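Local coordinates for alkane monooxygenase (PDB 3B9O), which belongs to the luciferase-like monooxygenases, folds as a TIM barrel and binds flavin mononucleotide, at residues Y412-K415 with N421-L424; K4-A9 with E414-K419; W176-V181 with P218-V223; V167-W172 with A238-C243. All coordinates share one frame; numbering follows the deposited sequence.

Contact 1. Residues Y412-K415 with N421-L424; sequences YREK and NYRL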
loop_
_atom_site.group_PDB
_atom_site.type_symbol
_atom_site.label_atom_id
_atom_site.label_comp_id
_atom_site.label_asym_id
_atom_site.label_seq_id
_atom_site.Cartn_x
_atom_site.Cartn_y
_atom_site.Cartn_z
ATOM N N TYR A 412 -5.161 0.371 14.469
ATOM C CA TYR A 412 -5.594 0.112 13.091
ATOM C C TYR A 412 -6.043 -1.356 12.930
ATOM O O TYR A 412 -7.064 -1.633 12.269
ATOM C CB TYR A 412 -4.452 0.476 12.115
ATOM C CG TYR A 412 -4.789 0.316 10.646
ATOM C CD1 TYR A 412 -6.073 0.614 10.154
ATOM C CD2 TYR A 412 -3.810 -0.091 9.732
ATOM C CE1 TYR A 412 -6.388 0.443 8.783
ATOM C CE2 TYR A 412 -4.104 -0.222 8.338
ATOM C CZ TYR A 412 -5.386 0.055 7.887
ATOM O OH TYR A 412 -5.687 -0.088 6.548
ATOM N N ARG A 413 -5.321 -2.305 13.522
ATOM C CA ARG A 413 -5.773 -3.706 13.393
ATOM C C ARG A 413 -7.207 -3.894 13.942
ATOM O O ARG A 413 -8.023 -4.649 13.380
ATOM C CB ARG A 413 -4.785 -4.717 14.011
ATOM C CG ARG A 413 -5.254 -6.211 13.866
ATOM C CD ARG A 413 -4.150 -7.167 13.417
ATOM N NE ARG A 413 -3.056 -6.900 14.241
ATOM C CZ ARG A 413 -1.766 -6.645 13.990
ATOM N NH1 ARG A 413 -1.072 -6.775 12.853
ATOM N NH2 ARG A 413 -1.136 -6.311 15.074
ATOM N N GLU A 414 -7.517 -3.188 15.017
ATOM C CA GLU A 414 -8.887 -3.245 15.578
ATOM C C GLU A 414 -9.942 -2.582 14.678
ATOM O O GLU A 414 -11.064 -3.095 14.563
ATOM C CB GLU A 414 -8.895 -2.651 16.968
ATOM C CG GLU A 414 -8.207 -3.534 18.003
ATOM C CD GLU A 414 -7.985 -2.788 19.300
ATOM O OE1 GLU A 414 -7.117 -1.899 19.350
ATOM O OE2 GLU A 414 -8.708 -3.093 20.268
ATOM N N LYS A 415 -9.571 -1.487 14.010
ATOM C CA LYS A 415 -10.432 -0.827 13.018
ATOM C C LYS A 415 -10.742 -1.775 11.858
ATOM O O LYS A 415 -11.832 -1.706 11.246
ATOM C CB LYS A 415 -9.804 0.492 12.526
ATOM C CG LYS A 415 -9.846 1.550 13.618
ATOM C CD LYS A 415 -8.688 2.553 13.508
ATOM C CE LYS A 415 -9.076 3.927 14.158
ATOM N NZ LYS A 415 -9.111 3.820 15.612
ATOM N N ASN A 421 -8.930 -7.072 18.886
ATOM C CA ASN A 421 -7.961 -7.657 17.969
ATOM C C ASN A 421 -6.833 -6.695 17.622
ATOM O O ASN A 421 -6.649 -6.350 16.463
ATOM C CB ASN A 421 -8.637 -8.171 16.691
ATOM C CG ASN A 421 -9.554 -9.323 16.952
ATOM O OD1 ASN A 421 -9.124 -10.330 17.491
ATOM N ND2 ASN A 421 -10.834 -9.171 16.617
ATOM N N TYR A 422 -6.089 -6.263 18.637
ATOM C CA TYR A 422 -4.991 -5.346 18.414
ATOM C C TYR A 422 -3.720 -6.072 18.012
ATOM O O TYR A 422 -2.888 -5.510 17.320
ATOM C CB TYR A 422 -4.740 -4.440 19.624
ATOM C CG TYR A 422 -4.795 -5.143 20.956
ATOM C CD1 TYR A 422 -3.660 -5.754 21.483
ATOM C CD2 TYR A 422 -5.980 -5.180 21.695
ATOM C CE1 TYR A 422 -3.701 -6.410 22.713
ATOM C CE2 TYR A 422 -6.035 -5.805 22.932
ATOM C CZ TYR A 422 -4.893 -6.426 23.430
ATOM O OH TYR A 422 -4.925 -7.061 24.653
ATOM N N ARG A 423 -3.566 -7.313 18.463
ATOM C CA ARG A 423 -2.462 -8.140 17.979
ATOM C C ARG A 423 -2.931 -9.203 16.975
ATOM O O ARG A 423 -4.141 -9.460 16.859
ATOM C CB ARG A 423 -1.641 -8.707 19.141
ATOM C CG ARG A 423 -0.651 -7.623 19.673
ATOM C CD ARG A 423 -0.504 -7.551 21.200
ATOM N NE ARG A 423 0.185 -6.311 21.615
ATOM C CZ ARG A 423 0.914 -6.178 22.729
ATOM N NH1 ARG A 423 1.101 -7.209 23.558
ATOM N NH2 ARG A 423 1.482 -5.013 23.003
ATOM N N LEU A 424 -1.979 -9.716 16.184
ATOM C CA LEU A 424 -2.218 -10.738 15.168
ATOM C C LEU A 424 -3.002 -11.940 15.733
ATOM O O LEU A 424 -2.725 -12.380 16.868
ATOM C CB LEU A 424 -0.867 -11.231 14.674
ATOM C CG LEU A 424 -0.285 -10.938 13.282
ATOM C CD1 LEU A 424 -1.082 -10.022 12.371
ATOM C CD2 LEU A 424 1.197 -10.573 13.294
#
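Arg413 reaches from the short helix 412-417, which lies against the start of strand 223-227 of the TIM barrel, into the loop 421-424 that folds back alongside it just after the helix ends. The pair exemplifies how one long side chain can tie a helix to its own returning chain. CG is anti to the backbone N (chi1 -179°), and bends at chi2 and chi3 then bring the guanidinium alongside the loop backbone. There Arg413 NH2 donates to Tyr422 O (3.0 Å), the oxygen lying close to the guanidinium plane, with an N-H...O angle of 156°, while Arg413 NE makes a longer, weak bond to the same oxygen (3.4 Å). Leu424 N lies over one face of the group. The far end of the arginine is shared: NH1 forms a salt bridge with Glu242, and NH2 also serves Thr221 O. Glu414 lies side by side with Tyr422, its CG 3.5 Å from Asn421 C and its carboxylate steeply turned against the ring. That carboxylate is held by Thr411 OG1 and Gly420 N, and against the tyrosine it packs: Glu414 OE1 is 3.5 Å from Tyr422 CB, and Glu414 OE2 sits at the ring edge, 3.7 Å from Tyr422 CD2.

Contact 2. Residues K4-A9 with E414-K419; sequences KIHINA and EKLFGK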
loop_
_atom_site.group_PDB
_atom_site.type_symbol
_atom_site.label_atom_id
_atom_site.label_comp_id
_atom_site.label_asym_id
_atom_site.label_seq_id
_atom_site.Cartn_x
_atom_site.Cartn_y
_atom_site.Cartn_z
ATOM N N LYS A 4 -19.327 -2.286 6.167
ATOM C CA LYS A 4 -18.805 -0.991 5.814
ATOM C C LYS A 4 -17.484 -1.123 5.024
ATOM O O LYS A 4 -16.584 -1.903 5.386
ATOM C CB LYS A 4 -18.739 -0.064 7.039
ATOM C CG LYS A 4 -20.077 -0.098 7.860
ATOM C CD LYS A 4 -20.541 1.226 8.395
ATOM C CE LYS A 4 -21.973 1.085 8.988
ATOM N NZ LYS A 4 -22.591 2.434 9.375
ATOM N N ILE A 5 -17.427 -0.370 3.939
ATOM C CA ILE A 5 -16.316 -0.392 2.971
ATOM C C ILE A 5 -15.118 0.360 3.551
ATOM O O ILE A 5 -15.256 1.525 3.949
ATOM C CB ILE A 5 -16.743 0.239 1.634
ATOM C CG1 ILE A 5 -17.991 -0.503 1.064
ATOM C CG2 ILE A 5 -15.568 0.284 0.618
ATOM C CD1 ILE A 5 -18.603 0.176 -0.173
ATOM N N HIS A 6 -13.979 -0.327 3.636
ATOM C CA HIS A 6 -12.725 0.327 4.038
ATOM C C HIS A 6 -12.167 1.189 2.880
ATOM O O HIS A 6 -12.093 0.750 1.738
ATOM C CB HIS A 6 -11.692 -0.701 4.544
ATOM C CG HIS A 6 -12.148 -1.497 5.733
ATOM N ND1 HIS A 6 -12.008 -1.051 7.035
ATOM C CD2 HIS A 6 -12.686 -2.738 5.818
ATOM C CE1 HIS A 6 -12.490 -1.964 7.863
ATOM N NE2 HIS A 6 -12.910 -2.994 7.151
ATOM N N ILE A 7 -11.790 2.434 3.155
ATOM C CA ILE A 7 -11.230 3.260 2.106
ATOM C C ILE A 7 -9.884 3.837 2.523
ATOM O O ILE A 7 -9.778 4.498 3.569
ATOM C CB ILE A 7 -12.214 4.364 1.651
ATOM C CG1 ILE A 7 -13.447 3.722 0.959
ATOM C CG2 ILE A 7 -11.549 5.320 0.656
ATOM C CD1 ILE A 7 -14.613 4.613 0.831
ATOM N N ASN A 8 -8.875 3.579 1.693
ATOM C CA ASN A 8 -7.547 4.174 1.830
ATOM C C ASN A 8 -7.271 5.209 0.734
ATOM O O ASN A 8 -7.708 5.037 -0.410
ATOM C CB ASN A 8 -6.463 3.113 1.709
ATOM C CG ASN A 8 -6.564 2.038 2.754
ATOM O OD1 ASN A 8 -7.121 2.243 3.837
ATOM N ND2 ASN A 8 -6.004 0.873 2.438
ATOM N N ALA A 9 -6.519 6.241 1.086
ATOM C CA ALA A 9 -6.060 7.263 0.156
ATOM C C ALA A 9 -4.745 6.792 -0.421
ATOM O O ALA A 9 -3.804 6.533 0.326
ATOM C CB ALA A 9 -5.890 8.558 0.905
ATOM N N GLU A 414 -7.517 -3.188 15.017
ATOM C CA GLU A 414 -8.887 -3.245 15.578
ATOM C C GLU A 414 -9.942 -2.582 14.678
ATOM O O GLU A 414 -11.064 -3.095 14.563
ATOM C CB GLU A 414 -8.895 -2.651 16.968
ATOM C CG GLU A 414 -8.207 -3.534 18.003
ATOM C CD GLU A 414 -7.985 -2.788 19.300
ATOM O OE1 GLU A 414 -7.117 -1.899 19.350
ATOM O OE2 GLU A 414 -8.708 -3.093 20.268
ATOM N N LYS A 415 -9.571 -1.487 14.010
ATOM C CA LYS A 415 -10.432 -0.827 13.018
ATOM C C LYS A 415 -10.742 -1.775 11.858
ATOM O O LYS A 415 -11.832 -1.706 11.246
ATOM C CB LYS A 415 -9.804 0.492 12.526
ATOM C CG LYS A 415 -9.846 1.550 13.618
ATOM C CD LYS A 415 -8.688 2.553 13.508
ATOM C CE LYS A 415 -9.076 3.927 14.158
ATOM N NZ LYS A 415 -9.111 3.820 15.612
ATOM N N LEU A 416 -9.817 -2.695 11.601
ATOM C CA LEU A 416 -9.976 -3.653 10.504
ATOM C C LEU A 416 -10.694 -4.949 10.949
ATOM O O LEU A 416 -11.556 -5.442 10.235
ATOM C CB LEU A 416 -8.612 -4.023 9.874
ATOM C CG LEU A 416 -7.877 -3.008 8.984
ATOM C CD1 LEU A 416 -6.426 -3.429 8.761
ATOM C CD2 LEU A 416 -8.629 -2.887 7.641
ATOM N N PHE A 417 -10.315 -5.493 12.108
ATOM C CA PHE A 417 -10.694 -6.866 12.500
ATOM C C PHE A 417 -11.531 -6.920 13.790
ATOM O O PHE A 417 -11.935 -7.996 14.220
ATOM C CB PHE A 417 -9.456 -7.758 12.623
ATOM C CG PHE A 417 -8.732 -7.991 11.300
ATOM C CD1 PHE A 417 -7.616 -7.233 10.968
ATOM C CD2 PHE A 417 -9.205 -8.916 10.388
ATOM C CE1 PHE A 417 -6.944 -7.416 9.745
ATOM C CE2 PHE A 417 -8.536 -9.136 9.142
ATOM C CZ PHE A 417 -7.400 -8.405 8.838
ATOM N N GLY A 418 -11.783 -5.766 14.409
ATOM C CA GLY A 418 -12.641 -5.701 15.589
ATOM C C GLY A 418 -11.952 -5.351 16.892
ATOM O O GLY A 418 -10.798 -5.710 17.122
ATOM N N LYS A 419 -12.689 -4.658 17.757
ATOM C CA LYS A 419 -12.210 -4.246 19.084
ATOM C C LYS A 419 -11.640 -5.465 19.807
ATOM O O LYS A 419 -12.251 -6.530 19.752
ATOM C CB LYS A 419 -13.371 -3.637 19.896
ATOM C CG LYS A 419 -12.945 -2.803 21.101
ATOM C CD LYS A 419 -13.746 -1.471 21.158
ATOM C CE LYS A 419 -13.304 -0.571 22.330
ATOM N NZ LYS A 419 -11.851 -0.809 22.737
#
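His6 and Leu416 bring the two backbones closest, yet their CA atoms remain 8.1 Å apart; no main-chain hydrogen bond spans the gap, and the His6 side chain does most of the reaching. Segment 4-9 enters the parallel sheet of the TIM barrel as strand 6-12, whereas 414-419 carries the last turn of helix 412-417. That helix lies across the end of the barrel where strands 6-12, 223-227, 243-246 and 276-285 begin. Its final turn closes with Gly418 N bonded to Glu414 O (2.8 Å), after which Gly418 leaves helical geometry with a positive phi (112°) that suits glycine.

Across this gap His6 points at the helix, and the two side chains meet at an angle, the leucine presenting one methyl to the imidazole. With Leu416 CG anti to its own carbonyl carbon (chi1 -73°) and chi2 near 180°, Leu416 CD2 comes over one face of the His6 ring, in a CH-pi contact 4.0 Å from its centroid and 15° off the normal. The histidine's edge has different company: Lys415 O lies near the ring plane. Polar needs are met from other parts of the barrel, His6 ND1 by Asp52 OD2 and Leu416 O by Lys276 NZ, and the bond to Asp52 would help fix the rotation of the ring. Lys415 sends its ammonium away to Glu408 O and Gly410 O, so its share in this buried contact is mainly main-chain. The nearest approach across the two segments is that of His6 CE1 to Lys415 O, 3.5 Å.

Contact 3. Residues W176-V181 with P218-V223; sequences WEDNAV and PQRTPV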
loop_
_atom_site.group_PDB
_atom_site.type_symbol
_atom_site.label_atom_id
_atom_site.label_comp_id
_atom_site.label_asym_id
_atom_site.label_seq_id
_atom_site.Cartn_x
_atom_site.Cartn_y
_atom_site.Cartn_z
ATOM N N TRP A 176 10.577 -9.613 23.410
ATOM C CA TRP A 176 10.201 -9.058 24.708
ATOM C C TRP A 176 8.821 -9.597 25.006
ATOM O O TRP A 176 7.953 -9.514 24.151
ATOM C CB TRP A 176 10.084 -7.527 24.658
ATOM C CG TRP A 176 11.383 -6.792 24.409
ATOM C CD1 TRP A 176 12.319 -7.065 23.417
ATOM C CD2 TRP A 176 11.901 -5.687 25.145
ATOM N NE1 TRP A 176 13.367 -6.208 23.533
ATOM C CE2 TRP A 176 13.122 -5.335 24.563
ATOM C CE3 TRP A 176 11.435 -4.938 26.245
ATOM C CZ2 TRP A 176 13.903 -4.264 25.040
ATOM C CZ3 TRP A 176 12.211 -3.880 26.714
ATOM C CH2 TRP A 176 13.432 -3.557 26.120
ATOM N N GLU A 177 8.623 -10.082 26.229
ATOM C CA GLU A 177 7.345 -10.576 26.702
ATOM C C GLU A 177 6.385 -9.402 26.974
ATOM O O GLU A 177 6.828 -8.266 27.185
ATOM C CB GLU A 177 7.561 -11.413 27.968
ATOM C CG GLU A 177 8.489 -12.630 27.740
ATOM C CD GLU A 177 8.581 -13.562 28.953
ATOM O OE1 GLU A 177 9.688 -14.135 29.169
ATOM O OE2 GLU A 177 7.566 -13.686 29.684
ATOM N N ASP A 178 5.081 -9.678 26.946
ATOM C CA ASP A 178 4.052 -8.643 27.136
ATOM C C ASP A 178 4.289 -7.573 28.179
ATOM O O ASP A 178 4.173 -6.365 27.888
ATOM C CB ASP A 178 2.669 -9.249 27.325
ATOM C CG ASP A 178 2.088 -9.740 26.025
ATOM O OD1 ASP A 178 0.936 -10.227 26.069
ATOM O OD2 ASP A 178 2.772 -9.638 24.964
ATOM N N ASN A 179 4.618 -8.026 29.379
ATOM C CA ASN A 179 4.766 -7.159 30.525
ATOM C C ASN A 179 6.237 -7.063 30.930
ATOM O O ASN A 179 6.542 -7.000 32.116
ATOM C CB ASN A 179 3.959 -7.759 31.689
ATOM C CG ASN A 179 2.459 -7.896 31.360
ATOM O OD1 ASN A 179 1.889 -9.002 31.414
ATOM N ND2 ASN A 179 1.807 -6.768 31.057
ATOM N N ALA A 180 7.145 -7.079 29.952
ATOM C CA ALA A 180 8.571 -7.013 30.238
ATOM C C ALA A 180 8.890 -5.704 30.970
ATOM O O ALA A 180 9.690 -5.683 31.933
ATOM C CB ALA A 180 9.407 -7.132 28.932
ATOM N N VAL A 181 8.262 -4.625 30.516
ATOM C CA VAL A 181 8.513 -3.313 31.091
ATOM C C VAL A 181 7.608 -3.129 32.301
ATOM O O VAL A 181 6.393 -3.207 32.177
ATOM C CB VAL A 181 8.335 -2.173 30.055
ATOM C CG1 VAL A 181 8.625 -0.798 30.685
ATOM C CG2 VAL A 181 9.260 -2.395 28.811
ATOM N N PRO A 218 1.732 -1.066 20.789
ATOM C CA PRO A 218 0.307 -1.473 20.800
ATOM C C PRO A 218 -0.073 -2.647 19.888
ATOM O O PRO A 218 -0.738 -3.556 20.331
ATOM C CB PRO A 218 -0.425 -0.161 20.404
ATOM C CG PRO A 218 0.461 0.878 21.005
ATOM C CD PRO A 218 1.830 0.403 20.569
ATOM N N GLN A 219 0.374 -2.630 18.638
ATOM C CA GLN A 219 0.106 -3.705 17.686
ATOM C C GLN A 219 1.161 -4.800 17.658
ATOM O O GLN A 219 0.904 -5.880 17.095
ATOM C CB GLN A 219 0.016 -3.117 16.289
ATOM C CG GLN A 219 -1.175 -2.210 16.093
ATOM C CD GLN A 219 -1.346 -1.749 14.656
ATOM O OE1 GLN A 219 -0.477 -1.090 14.091
ATOM N NE2 GLN A 219 -2.478 -2.032 14.096
ATOM N N ARG A 220 2.349 -4.470 18.178
ATOM C CA ARG A 220 3.604 -5.219 18.035
ATOM C C ARG A 220 4.047 -5.341 16.579
ATOM O O ARG A 220 4.986 -4.661 16.191
ATOM C CB ARG A 220 3.594 -6.593 18.759
ATOM C CG ARG A 220 3.617 -6.548 20.333
ATOM C CD ARG A 220 3.661 -8.039 20.740
ATOM N NE ARG A 220 3.901 -8.325 22.147
ATOM C CZ ARG A 220 5.104 -8.544 22.672
ATOM N NH1 ARG A 220 6.189 -8.464 21.917
ATOM N NH2 ARG A 220 5.218 -8.849 23.967
ATOM N N THR A 221 3.417 -6.227 15.794
ATOM C CA THR A 221 3.634 -6.300 14.345
ATOM C C THR A 221 2.687 -5.275 13.666
ATOM O O THR A 221 1.482 -5.250 13.970
ATOM C CB THR A 221 3.396 -7.736 13.813
ATOM O OG1 THR A 221 4.304 -8.641 14.461
ATOM C CG2 THR A 221 3.512 -7.815 12.295
ATOM N N PRO A 222 3.216 -4.436 12.750
ATOM C CA PRO A 222 2.315 -3.522 11.977
ATOM C C PRO A 222 1.280 -4.359 11.194
ATOM O O PRO A 222 1.536 -5.541 10.894
ATOM C CB PRO A 222 3.264 -2.833 10.986
ATOM C CG PRO A 222 4.626 -2.967 11.574
ATOM C CD PRO A 222 4.616 -4.303 12.331
ATOM N N VAL A 223 0.128 -3.775 10.876
ATOM C CA VAL A 223 -0.798 -4.437 9.981
ATOM C C VAL A 223 -0.044 -4.763 8.704
ATOM O O VAL A 223 0.645 -3.886 8.123
ATOM C CB VAL A 223 -2.048 -3.582 9.695
ATOM C CG1 VAL A 223 -2.853 -4.245 8.570
ATOM C CG2 VAL A 223 -2.899 -3.513 10.964
HETATM O O HOH W 1 9.122 -8.341 21.341
#
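Trp176 offers its carbonyl to Arg220, and this is where the loop leaving helix 154-174 is gripped. Two guanidinium nitrogens converge end-on upon one acceptor: Arg220 NH2 lies 2.8 Å from Trp176 O, and Arg220 NH1 is 3.0 Å from the same atom. The oxygen is close to the guanidinium plane for both. Beside this pair a water accepts from Trp176 N (2.8 Å) and, more weakly, from Arg220 NH1. The indole turns elsewhere, its NE1 donating to His212 O.

Glu177 opens a type I turn, closed by Ala180 N to Glu177 O (3.0 Å), while its carboxylate leads away to His197. Asp178, the next residue of the turn, brings its carboxylate to the guanidinium edge. OD2 uses the lone pair facing away from its partner oxygen to take the salt bridge from Arg220 NH2 (2.8 Å, N-H...O angle 152°), and Arg220 NE adds a weak bond to Asp178 OD2 at 3.3 Å. The two planar groups stand 36° apart, and the side chains cross at about a right angle. Arg220 spans the gap by running extended from CG to NE.

NH1 also donates to Trp172 O near the end of helix 154-174, so one arginine gathers the helix end, the loop and the turn, its charge probably offset in part by Asp178, with the like-charged Arg423 close by. In topology this joins the two ends of a long excursion within a beta-alpha-beta crossover of the TIM barrel: helix 154-174 precedes it, and parallel strand 223-227 follows it, next to strand 130-135.

Contact 4. Residues V167-W172 with A238-C243; sequences VCYKLW and AKHAEC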
loop_
_atom_site.group_PDB
_atom_site.type_symbol
_atom_site.label_atom_id
_atom_site.label_comp_id
_atom_site.label_asym_id
_atom_site.label_seq_id
_atom_site.Cartn_x
_atom_site.Cartn_y
_atom_site.Cartn_z
ATOM N N VAL A 167 12.106 -12.935 10.568
ATOM C CA VAL A 167 12.988 -12.131 11.457
ATOM C C VAL A 167 12.214 -11.034 12.174
ATOM O O VAL A 167 12.307 -10.910 13.402
ATOM C CB VAL A 167 14.197 -11.487 10.674
ATOM C CG1 VAL A 167 14.989 -10.549 11.556
ATOM C CG2 VAL A 167 15.125 -12.596 10.069
ATOM N N CYS A 168 11.422 -10.267 11.407
ATOM C CA CYS A 168 10.603 -9.193 11.983
ATOM C C CYS A 168 9.583 -9.744 12.965
ATOM O O CYS A 168 9.474 -9.257 14.109
ATOM C CB CYS A 168 9.953 -8.353 10.854
ATOM S SG CYS A 168 11.221 -7.427 9.954
ATOM N N TYR A 169 8.873 -10.810 12.572
ATOM C CA TYR A 169 7.914 -11.450 13.514
ATOM C C TYR A 169 8.593 -11.874 14.828
ATOM O O TYR A 169 8.061 -11.611 15.906
ATOM C CB TYR A 169 7.247 -12.711 12.925
ATOM C CG TYR A 169 6.372 -12.539 11.697
ATOM C CD1 TYR A 169 6.249 -13.592 10.782
ATOM C CD2 TYR A 169 5.668 -11.339 11.440
ATOM C CE1 TYR A 169 5.448 -13.494 9.651
ATOM C CE2 TYR A 169 4.838 -11.222 10.293
ATOM C CZ TYR A 169 4.757 -12.309 9.404
ATOM O OH TYR A 169 3.959 -12.226 8.294
ATOM N N LYS A 170 9.762 -12.537 14.752
ATOM C CA LYS A 170 10.480 -12.926 15.996
ATOM C C LYS A 170 10.821 -11.722 16.877
ATOM O O LYS A 170 10.556 -11.734 18.057
ATOM C CB LYS A 170 11.743 -13.708 15.682
ATOM C CG LYS A 170 11.459 -15.127 15.117
ATOM C CD LYS A 170 12.731 -15.685 14.455
ATOM C CE LYS A 170 12.364 -17.041 13.859
ATOM N NZ LYS A 170 13.555 -17.818 13.514
ATOM N N LEU A 171 11.395 -10.687 16.282
ATOM C CA LEU A 171 11.658 -9.413 16.990
ATOM C C LEU A 171 10.419 -8.771 17.630
ATOM O O LEU A 171 10.392 -8.416 18.818
ATOM C CB LEU A 171 12.378 -8.417 16.038
ATOM C CG LEU A 171 13.762 -8.860 15.524
ATOM C CD1 LEU A 171 14.274 -7.941 14.423
ATOM C CD2 LEU A 171 14.802 -8.965 16.708
ATOM N N TRP A 172 9.374 -8.641 16.835
ATOM C CA TRP A 172 8.182 -7.930 17.252
ATOM C C TRP A 172 7.291 -8.654 18.253
ATOM O O TRP A 172 6.684 -8.006 19.081
ATOM C CB TRP A 172 7.343 -7.577 16.026
ATOM C CG TRP A 172 7.948 -6.524 15.145
ATOM C CD1 TRP A 172 8.716 -5.472 15.543
ATOM C CD2 TRP A 172 7.733 -6.363 13.735
ATOM N NE1 TRP A 172 9.041 -4.690 14.457
ATOM C CE2 TRP A 172 8.433 -5.195 13.338
ATOM C CE3 TRP A 172 7.031 -7.105 12.757
ATOM C CZ2 TRP A 172 8.488 -4.771 12.000
ATOM C CZ3 TRP A 172 7.065 -6.686 11.437
ATOM C CH2 TRP A 172 7.789 -5.514 11.064
ATOM N N ALA A 238 -1.194 -15.031 0.737
ATOM C CA ALA A 238 -1.973 -16.073 1.430
ATOM C C ALA A 238 -1.331 -16.469 2.745
ATOM O O ALA A 238 -2.015 -16.658 3.773
ATOM C CB ALA A 238 -2.151 -17.312 0.513
ATOM N N LYS A 239 -0.006 -16.545 2.723
ATOM C CA LYS A 239 0.761 -16.928 3.888
ATOM C C LYS A 239 0.809 -15.808 4.964
ATOM O O LYS A 239 0.710 -16.099 6.128
ATOM C CB LYS A 239 2.196 -17.289 3.454
ATOM C CG LYS A 239 3.045 -17.888 4.577
ATOM C CD LYS A 239 4.420 -18.301 4.082
ATOM C CE LYS A 239 5.121 -19.061 5.204
ATOM N NZ LYS A 239 6.544 -19.306 4.858
ATOM N N HIS A 240 1.023 -14.556 4.560
ATOM C CA HIS A 240 1.366 -13.487 5.521
ATOM C C HIS A 240 0.378 -12.342 5.642
ATOM O O HIS A 240 0.243 -11.763 6.717
ATOM C CB HIS A 240 2.668 -12.814 5.086
ATOM C CG HIS A 240 3.860 -13.711 5.103
ATOM N ND1 HIS A 240 4.555 -14.012 6.259
ATOM C CD2 HIS A 240 4.520 -14.326 4.092
ATOM C CE1 HIS A 240 5.581 -14.794 5.963
ATOM N NE2 HIS A 240 5.571 -15.013 4.656
ATOM N N ALA A 241 -0.215 -11.934 4.524
ATOM C CA ALA A 241 -0.936 -10.655 4.479
ATOM C C ALA A 241 -2.262 -10.633 5.262
ATOM O O ALA A 241 -3.089 -11.568 5.178
ATOM C CB ALA A 241 -1.168 -10.224 3.032
ATOM N N GLU A 242 -2.450 -9.564 6.022
ATOM C CA GLU A 242 -3.758 -9.273 6.601
ATOM C C GLU A 242 -4.639 -8.464 5.626
ATOM O O GLU A 242 -5.893 -8.543 5.687
ATOM C CB GLU A 242 -3.603 -8.485 7.902
ATOM C CG GLU A 242 -2.709 -9.114 8.929
ATOM C CD GLU A 242 -2.589 -8.216 10.134
ATOM O OE1 GLU A 242 -3.515 -8.238 10.983
ATOM O OE2 GLU A 242 -1.560 -7.504 10.223
ATOM N N CYS A 243 -4.004 -7.672 4.762
ATOM C CA CYS A 243 -4.719 -6.961 3.716
ATOM C C CYS A 243 -3.982 -7.083 2.393
ATOM O O CYS A 243 -2.754 -6.927 2.348
ATOM C CB CYS A 243 -4.855 -5.465 4.069
ATOM S SG CYS A 243 -5.660 -5.168 5.663
#
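Tyr169 and His240 carry this contact by themselves, one from each helix. The polar part is a single short hydrogen bond, Tyr169 OH to His240 ND1 at 2.8 Å, in which either partner could supply the proton. The hydroxyl approaches at the edge of the imidazole, near its plane. On the other nitrogen, NE2, the histidine is bonded to Asp162 OD2, a residue of the same helix as Tyr169. Bonds at both nitrogens would limit rotation of the ring.

The aromatic part is a rim-to-rim meeting of the two rings. Their centroids lie 5.7 Å apart with planes inclined by 37°, neither ring covering the face of the other, and Tyr169 CE1 comes to 3.5 Å from His240 ND1. Lys239 CG lies over one face of the imidazole, and the C-terminal tail supplies neighbours, Ile429 against His240 and Ala430 against Tyr169.

A side-chain-to-backbone bond brings in the tail again: His428 NE2 donates to His240 O where helix 231-240 ends, Ala241 being the first residue to leave helical geometry. The contact thus joins two outer helices of the TIM barrel, 154-174 and 231-240, which precede and follow strand 223-227 in the alternating beta/alpha succession of that fold.

Contact 2 pairs the first barrel strand with the last helix and so closes a loop of some four hundred residues. Contact 4 is nested inside it, contact 3 lies within the loop of contact 4, and contact 1 follows both along the chain. Helix 412-417 serves contacts 1 and 2, whose centres are 10 Å apart; contact 3 is 12 Å from contact 1 but 21 Å from contact 2. Strand 223-227 is the common ground: contact 3 ends where it starts, and the helices of contact 4 precede and follow it. Together the four gather C-terminal chain, crossover loop and outer helices around the start of strand 223-227.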